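Dihydrodipicolinate synthase (Bacillus anthracis, PDB 1XL9) probably catalyses the condensation of pyruvate with aspartate semialdehyde that commits carbon to diaminopimelate and lysine biosynthesis. Local coordinates at residues Phe13-Thr18 and Glu224-Ile229; Thr36-Tyr41 and Val270-Gly275; His219-Glu224 and Gln245-Val250. All coordinates share one frame; numbering follows the deposited sequence.

Contact 1: Phe13-Thr18 and Glu224-Ile229; sequences FGTIAT and EMQEMI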
# COMPACT_ATOMS: atom_id res chain seq x y z
N PHE A 13 16.89 -14.73 26.49
CA PHE A 13 16.13 -15.68 25.69
C PHE A 13 16.96 -16.32 24.59
O PHE A 13 16.46 -17.18 23.85
CB PHE A 13 14.94 -14.99 25.02
CG PHE A 13 14.04 -14.24 25.96
CD1 PHE A 13 13.49 -14.87 27.07
CD2 PHE A 13 13.73 -12.91 25.73
CE1 PHE A 13 12.67 -14.19 27.94
CE2 PHE A 13 12.92 -12.22 26.58
CZ PHE A 13 12.37 -12.86 27.70
N GLY A 14 18.20 -15.85 24.44
CA GLY A 14 19.10 -16.38 23.42
C GLY A 14 18.85 -15.99 21.95
O GLY A 14 18.19 -15.02 21.64
N THR A 15 19.42 -16.79 21.03
CA THR A 15 19.34 -16.51 19.59
C THR A 15 18.03 -16.87 18.90
O THR A 15 17.57 -16.14 18.05
CB THR A 15 20.53 -17.19 18.81
OG1 THR A 15 20.62 -18.58 19.16
CG2 THR A 15 21.83 -16.52 19.16
N ILE A 16 17.42 -17.99 19.29
CA ILE A 16 16.20 -18.50 18.64
C ILE A 16 15.06 -18.80 19.64
O ILE A 16 14.94 -19.92 20.12
CB ILE A 16 16.49 -19.79 17.79
CG1 ILE A 16 17.68 -19.59 16.84
CG2 ILE A 16 15.29 -20.17 16.97
CD1 ILE A 16 17.84 -20.71 15.78
N ALA A 17 14.21 -17.80 19.94
CA ALA A 17 12.92 -18.05 20.64
C ALA A 17 11.97 -18.69 19.61
O ALA A 17 11.88 -18.20 18.50
CB ALA A 17 12.33 -16.77 21.21
N THR A 18 11.34 -19.81 19.93
CA THR A 18 10.42 -20.42 19.00
C THR A 18 8.98 -20.07 19.38
O THR A 18 8.58 -20.24 20.53
CB THR A 18 10.63 -21.95 18.90
OG1 THR A 18 11.96 -22.17 18.47
CG2 THR A 18 9.70 -22.59 17.93
N GLU A 224 19.77 -25.89 11.55
CA GLU A 224 20.38 -25.18 10.43
C GLU A 224 20.47 -23.68 10.72
O GLU A 224 21.48 -23.03 10.40
CB GLU A 224 19.60 -25.45 9.16
CG GLU A 224 19.75 -26.89 8.66
CD GLU A 224 18.76 -27.85 9.30
OE1 GLU A 224 18.26 -27.55 10.41
OE2 GLU A 224 18.49 -28.91 8.68
N MET A 225 19.44 -23.14 11.36
CA MET A 225 19.43 -21.73 11.79
C MET A 225 20.51 -21.41 12.78
O MET A 225 21.15 -20.36 12.73
CB MET A 225 18.08 -21.37 12.40
CG MET A 225 16.89 -21.46 11.40
SD MET A 225 15.28 -21.05 12.11
CE MET A 225 15.56 -19.33 12.46
N GLN A 226 20.73 -22.33 13.70
CA GLN A 226 21.74 -22.17 14.75
C GLN A 226 23.14 -22.27 14.11
O GLN A 226 24.05 -21.50 14.43
CB GLN A 226 21.48 -23.28 15.77
CG GLN A 226 21.51 -22.91 17.24
CD GLN A 226 21.00 -21.49 17.65
OE1 GLN A 226 19.99 -21.36 18.36
NE2 GLN A 226 21.76 -20.46 17.28
N GLU A 227 23.27 -23.18 13.14
CA GLU A 227 24.44 -23.33 12.27
C GLU A 227 24.79 -22.03 11.52
O GLU A 227 25.92 -21.50 11.63
CB GLU A 227 24.17 -24.46 11.24
CG GLU A 227 25.21 -25.54 11.18
CD GLU A 227 25.28 -26.24 9.80
OE1 GLU A 227 26.41 -26.28 9.23
OE2 GLU A 227 24.23 -26.73 9.26
N MET A 228 23.79 -21.50 10.79
CA MET A 228 23.88 -20.21 10.12
C MET A 228 24.28 -19.05 11.04
O MET A 228 25.12 -18.22 10.68
CB MET A 228 22.53 -19.87 9.48
CG MET A 228 22.49 -18.55 8.75
SD MET A 228 20.87 -17.99 8.25
CE MET A 228 20.44 -17.04 9.75
N ILE A 229 23.65 -18.95 12.20
CA ILE A 229 23.94 -17.83 13.11
C ILE A 229 25.39 -17.90 13.58
O ILE A 229 26.09 -16.89 13.60
CB ILE A 229 22.97 -17.82 14.30
CG1 ILE A 229 21.59 -17.35 13.84
CG2 ILE A 229 23.52 -16.93 15.48
CD1 ILE A 229 20.55 -17.31 14.97

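Contact 2: Thr36-Tyr41 and Val270-Gly275; sequences TKLVNY and VGLDVG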
# COMPACT_ATOMS: atom_id res chain seq x y z
N THR A 36 4.24 -32.21 25.12
CA THR A 36 5.45 -32.68 25.80
C THR A 36 6.55 -33.14 24.79
O THR A 36 7.71 -32.68 24.88
CB THR A 36 5.06 -33.76 26.84
OG1 THR A 36 4.40 -33.11 27.96
CG2 THR A 36 6.29 -34.51 27.36
N LYS A 37 6.17 -34.01 23.85
CA LYS A 37 7.07 -34.39 22.73
C LYS A 37 7.71 -33.19 22.00
O LYS A 37 8.94 -33.13 21.74
CB LYS A 37 6.29 -35.22 21.68
CG LYS A 37 5.94 -36.61 22.10
CD LYS A 37 5.88 -37.61 20.85
CE LYS A 37 7.05 -37.39 19.79
NZ LYS A 37 7.22 -38.52 18.72
N LEU A 38 6.87 -32.24 21.64
CA LEU A 38 7.33 -31.02 20.96
C LEU A 38 8.27 -30.15 21.82
O LEU A 38 9.28 -29.72 21.37
CB LEU A 38 6.12 -30.19 20.54
CG LEU A 38 6.06 -29.46 19.20
CD1 LEU A 38 5.51 -28.09 19.48
CD2 LEU A 38 7.38 -29.40 18.35
N VAL A 39 7.93 -29.87 23.07
CA VAL A 39 8.83 -29.05 23.88
C VAL A 39 10.25 -29.64 23.91
O VAL A 39 11.23 -28.92 23.82
CB VAL A 39 8.27 -28.89 25.31
CG1 VAL A 39 9.30 -28.22 26.24
CG2 VAL A 39 7.00 -28.08 25.27
N ASN A 40 10.33 -30.96 24.00
CA ASN A 40 11.60 -31.67 24.17
C ASN A 40 12.36 -31.73 22.83
O ASN A 40 13.60 -31.60 22.78
CB ASN A 40 11.33 -33.09 24.71
CG ASN A 40 10.95 -33.12 26.22
OD1 ASN A 40 11.34 -32.22 27.00
ND2 ASN A 40 10.22 -34.18 26.64
N TYR A 41 11.63 -31.93 21.74
CA TYR A 41 12.22 -31.83 20.42
C TYR A 41 12.82 -30.45 20.14
O TYR A 41 13.98 -30.30 19.71
CB TYR A 41 11.14 -32.15 19.38
CG TYR A 41 11.54 -31.81 17.96
CD1 TYR A 41 12.19 -32.74 17.14
CD2 TYR A 41 11.27 -30.56 17.45
CE1 TYR A 41 12.54 -32.41 15.80
CE2 TYR A 41 11.60 -30.22 16.18
CZ TYR A 41 12.23 -31.14 15.33
OH TYR A 41 12.52 -30.73 14.03
N VAL A 270 7.91 -34.65 8.98
CA VAL A 270 9.16 -35.10 9.63
C VAL A 270 8.96 -35.99 10.88
O VAL A 270 9.86 -36.10 11.71
CB VAL A 270 10.12 -33.91 9.92
CG1 VAL A 270 10.40 -33.15 8.63
CG2 VAL A 270 9.60 -32.95 10.99
N GLY A 271 7.80 -36.63 11.02
CA GLY A 271 7.58 -37.54 12.15
C GLY A 271 7.04 -36.97 13.47
O GLY A 271 6.89 -37.73 14.42
N LEU A 272 6.73 -35.67 13.55
CA LEU A 272 6.06 -35.12 14.76
C LEU A 272 4.65 -34.57 14.44
O LEU A 272 4.49 -33.37 14.17
CB LEU A 272 6.92 -34.03 15.39
CG LEU A 272 7.14 -34.08 16.89
CD1 LEU A 272 7.79 -32.77 17.25
CD2 LEU A 272 5.83 -34.31 17.70
N ASP A 273 3.64 -35.45 14.47
CA ASP A 273 2.25 -35.06 14.33
C ASP A 273 1.79 -34.22 15.53
O ASP A 273 1.99 -34.59 16.68
CB ASP A 273 1.36 -36.28 14.19
CG ASP A 273 -0.04 -35.93 13.71
OD1 ASP A 273 -0.78 -35.24 14.43
OD2 ASP A 273 -0.41 -36.37 12.60
N VAL A 274 1.19 -33.08 15.23
CA VAL A 274 0.66 -32.16 16.25
C VAL A 274 -0.81 -31.83 15.91
O VAL A 274 -1.39 -30.86 16.42
CB VAL A 274 1.55 -30.88 16.37
CG1 VAL A 274 2.89 -31.21 17.06
CG2 VAL A 274 1.80 -30.22 14.99
N GLY A 275 -1.40 -32.68 15.07
CA GLY A 275 -2.76 -32.52 14.64
C GLY A 275 -2.95 -31.38 13.65
O GLY A 275 -2.01 -30.90 13.02

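Contact 3: His219-Glu224 and Gln245-Val250; sequences HVIGNE and QLLVRV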
# COMPACT_ATOMS: atom_id res chain seq x y z
N HIS A 219 10.84 -24.82 13.97
CA HIS A 219 10.10 -26.02 14.27
C HIS A 219 10.67 -27.14 13.36
O HIS A 219 10.64 -28.33 13.74
CB HIS A 219 8.61 -25.82 13.94
CG HIS A 219 7.81 -25.01 14.92
ND1 HIS A 219 7.05 -25.60 15.90
CD2 HIS A 219 7.54 -23.69 14.98
CE1 HIS A 219 6.42 -24.67 16.59
NE2 HIS A 219 6.69 -23.50 16.04
N VAL A 220 11.17 -26.80 12.17
CA VAL A 220 11.66 -27.85 11.22
C VAL A 220 13.18 -27.78 10.80
O VAL A 220 13.80 -28.80 10.43
CB VAL A 220 10.76 -27.94 9.90
CG1 VAL A 220 9.39 -28.46 10.23
CG2 VAL A 220 10.62 -26.60 9.19
N ILE A 221 13.75 -26.58 10.84
CA ILE A 221 15.17 -26.35 10.50
C ILE A 221 15.86 -25.48 11.59
O ILE A 221 16.74 -24.68 11.28
CB ILE A 221 15.35 -25.71 9.08
CG1 ILE A 221 14.55 -24.42 8.98
CG2 ILE A 221 14.94 -26.72 7.94
CD1 ILE A 221 14.87 -23.53 7.74
N GLY A 222 15.51 -25.67 12.85
CA GLY A 222 16.17 -24.90 13.93
C GLY A 222 17.65 -25.18 14.14
O GLY A 222 18.38 -24.33 14.63
N ASN A 223 18.07 -26.41 13.84
CA ASN A 223 19.51 -26.78 13.80
C ASN A 223 20.34 -26.01 12.74
O ASN A 223 21.44 -25.51 13.02
CB ASN A 223 19.65 -28.30 13.55
CG ASN A 223 19.48 -29.13 14.83
OD1 ASN A 223 19.61 -28.61 15.95
ND2 ASN A 223 19.22 -30.42 14.67
N GLU A 224 19.77 -25.89 11.55
CA GLU A 224 20.38 -25.18 10.43
C GLU A 224 20.47 -23.68 10.72
O GLU A 224 21.48 -23.03 10.40
CB GLU A 224 19.60 -25.45 9.16
CG GLU A 224 19.75 -26.89 8.66
CD GLU A 224 18.76 -27.85 9.30
OE1 GLU A 224 18.26 -27.55 10.41
OE2 GLU A 224 18.49 -28.91 8.68
N GLN A 245 19.79 -18.88 2.44
CA GLN A 245 18.99 -19.20 1.27
C GLN A 245 18.01 -20.32 1.56
O GLN A 245 16.83 -20.21 1.26
CB GLN A 245 19.89 -19.59 0.08
CG GLN A 245 20.45 -18.39 -0.67
CD GLN A 245 21.53 -18.76 -1.67
OE1 GLN A 245 22.38 -17.92 -2.01
NE2 GLN A 245 21.51 -20.03 -2.16
N LEU A 246 18.50 -21.41 2.13
CA LEU A 246 17.63 -22.45 2.67
C LEU A 246 16.57 -21.91 3.65
O LEU A 246 15.43 -22.32 3.57
CB LEU A 246 18.45 -23.48 3.43
CG LEU A 246 17.68 -24.65 4.02
CD1 LEU A 246 17.15 -25.62 2.92
CD2 LEU A 246 18.59 -25.35 4.99
N LEU A 247 16.95 -21.00 4.55
CA LEU A 247 16.01 -20.45 5.53
C LEU A 247 14.87 -19.77 4.82
O LEU A 247 13.71 -20.07 5.04
CB LEU A 247 16.69 -19.43 6.46
CG LEU A 247 16.14 -19.26 7.91
CD1 LEU A 247 16.47 -17.93 8.48
CD2 LEU A 247 14.66 -19.54 8.05
N VAL A 248 15.22 -18.83 3.95
CA VAL A 248 14.24 -18.00 3.25
C VAL A 248 13.31 -18.88 2.44
O VAL A 248 12.12 -18.73 2.49
CB VAL A 248 14.98 -16.95 2.38
CG1 VAL A 248 14.04 -16.28 1.40
CG2 VAL A 248 15.66 -15.86 3.28
N ARG A 249 13.88 -19.83 1.71
CA ARG A 249 13.10 -20.73 0.86
C ARG A 249 12.13 -21.62 1.64
O ARG A 249 10.95 -21.69 1.30
CB ARG A 249 14.08 -21.59 0.08
CG ARG A 249 13.48 -22.80 -0.60
CD ARG A 249 14.37 -23.19 -1.81
NE ARG A 249 15.79 -23.01 -1.49
CZ ARG A 249 16.56 -23.94 -0.94
NH1 ARG A 249 16.08 -25.16 -0.66
NH2 ARG A 249 17.84 -23.63 -0.68
N VAL A 250 12.62 -22.32 2.65
CA VAL A 250 11.76 -23.06 3.59
C VAL A 250 10.71 -22.16 4.25
O VAL A 250 9.56 -22.54 4.35
CB VAL A 250 12.59 -23.78 4.70
CG1 VAL A 250 11.69 -24.28 5.80
CG2 VAL A 250 13.41 -24.93 4.11

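Contact 1: Phe13-Thr18 and Glu224-Ile229
Thr15 and Ile16 meet Met225, Gln226 and Ile229 where the first strand of a TIM barrel and the residue before it lie beneath the helix that follows the eighth. Strand 16-18 and helix 224-229 run nearly antiparallel, at 158°, with their axes 10.9 Å apart. Strand 16-20 also pairs with strand 212-215 by backbone hydrogen bonds, so the helix packs over the seam where the first and last strands close the barrel.

Met225 comes first and offers the base of its side chain. Its CB lies 3.5 Å from Ile16 CD1, a tight pair for two carbons, with the two side chains running at a slant to one another. Beyond this point the thioether chain continues among Ile213, Ser215 and Ala217, which extends the apolar layer under the helix.

Gln226 folds back at chi2, and this bend swings its amide in over Thr15 and Ile16, although its CB leaves the helix to one side of the strand. The amide carbon CD stands 3.3 Å from Thr15 OG1 and 3.8 Å from Ile16 CD1. The head group thus touches the hydroxyl and the aliphatic branch on two adjoining sides, and Ile16 and Gln226 run alongside each other with opposite headings. The Gln226 amide and the Thr15 hydroxyl bring polar groups into an interface that otherwise consists of carbon.

One turn further on, Ile229 closes the row. Its CG1 is anti to the carbonyl carbon (chi1 -73°) and its chain is extended, a combination that brings CD1 up against both residues of the other segment. That methyl lies 3.8 Å from Thr15 CB and 4.1 Å from Ile16 CG1, while the second branch, Ile229 CG2, rests 4.1 Å from Thr15 CG2.

Contact 2: Thr36-Tyr41 and Val270-Gly275
The Schellman motif that ends helix 261-269, with Gly271 at its C-prime position, delivers Leu272 onto Lys37, Leu38 and Tyr41 of helix 32-44, the first helix of the barrel. Leu272 divides its two methyls between these partners. CD1 is 3.6 Å from Leu38 CD2, the two side chains crossing at about a right angle, and it also sits over one face of the Tyr41 ring, 3.9 Å from CG. Leu272 CD2 turns to the solvent-facing margin and meets the aliphatic part of Lys37, whose CE is 3.9 Å away; the two chains pass in opposite directions. Farther along the loop, Val274 CG1 approaches Leu38 CG at 4.2 Å.

Polar groups work beside this patch. Asp273 OD1 accepts from Gly275 N in an Asx turn, met from above the carboxylate plane, and forms a salt bridge with Lys34. The Tyr41 hydroxyl is hydrogen-bonded to His219 O. No hydrogen bond joins the two segments themselves, so their direct attachment rests on methyl, methylene and ring contacts, while the Schellman motif, the Asx turn and the Lys34 bridge are consistent with a loop whose course is fixed locally.

Contact 3: His219-Glu224 and Gln245-Val250
Helices 219-224 and 245-250 run almost exactly antiparallel, at 175° with axes 10.7 Å apart, as the two arms of a helical hairpin whose first arm is kinked near Asn223. Ile221 and Leu247 bring their CA atoms nearest each other, and Ile221 supplies the central side chain. Its CG1 stands between the backbone N and the carbonyl carbon (chi1 56°), and the extended chain beyond carries CD1 across to the second helix. There the methyl meets Val250 tip to tip, 3.8 Å from CG1, and also approaches Leu247 CD2 at 4.0 Å. Leu247 sets off along the flank of the contact, but the far end of its chain comes near that methyl.

The margins are thinner. Val220 CG2 touches Val250 CG1 at 4.2 Å, and three residues after Ile221, Glu224 CG lies 4.1 Å from Leu246 CD2, the methylene rather than the carboxylate doing the touching.

The hairpin joins the last barrel helix, 218-233, to the helices that follow the barrel in the chain. Elsewhere on the second helix Arg249 forms a salt bridge with Glu186 of a second subunit, which ties this arm to the assembly. No hydrogen bond joins 219-224 to 245-250, and the chemistry is that of branched aliphatic groups: one isoleucine methyl set among valine and leucine carbons holds the buried middle by van der Waals contact.

Contacts 1 and 3 share helix 218-233 and overlap at Glu224; their centres lie 10 Å apart, and Met225 packs on Leu247 between them. This helix therefore carries strand 16-20 on one flank and helix 237-253 on another. Contact 2 lies about 19 Å from contact 1 and 17 Å from contact 3, centre to centre, and touches contact 3 through Tyr41 and His219. Along the chain, 13-18 and 36-41 come first, then 219-224, 224-229, 245-250 and 270-275. Contacts 1 and 2 thus each bring the start of the barrel against late segments, and contact 3 joins the barrel to the C-terminal helices.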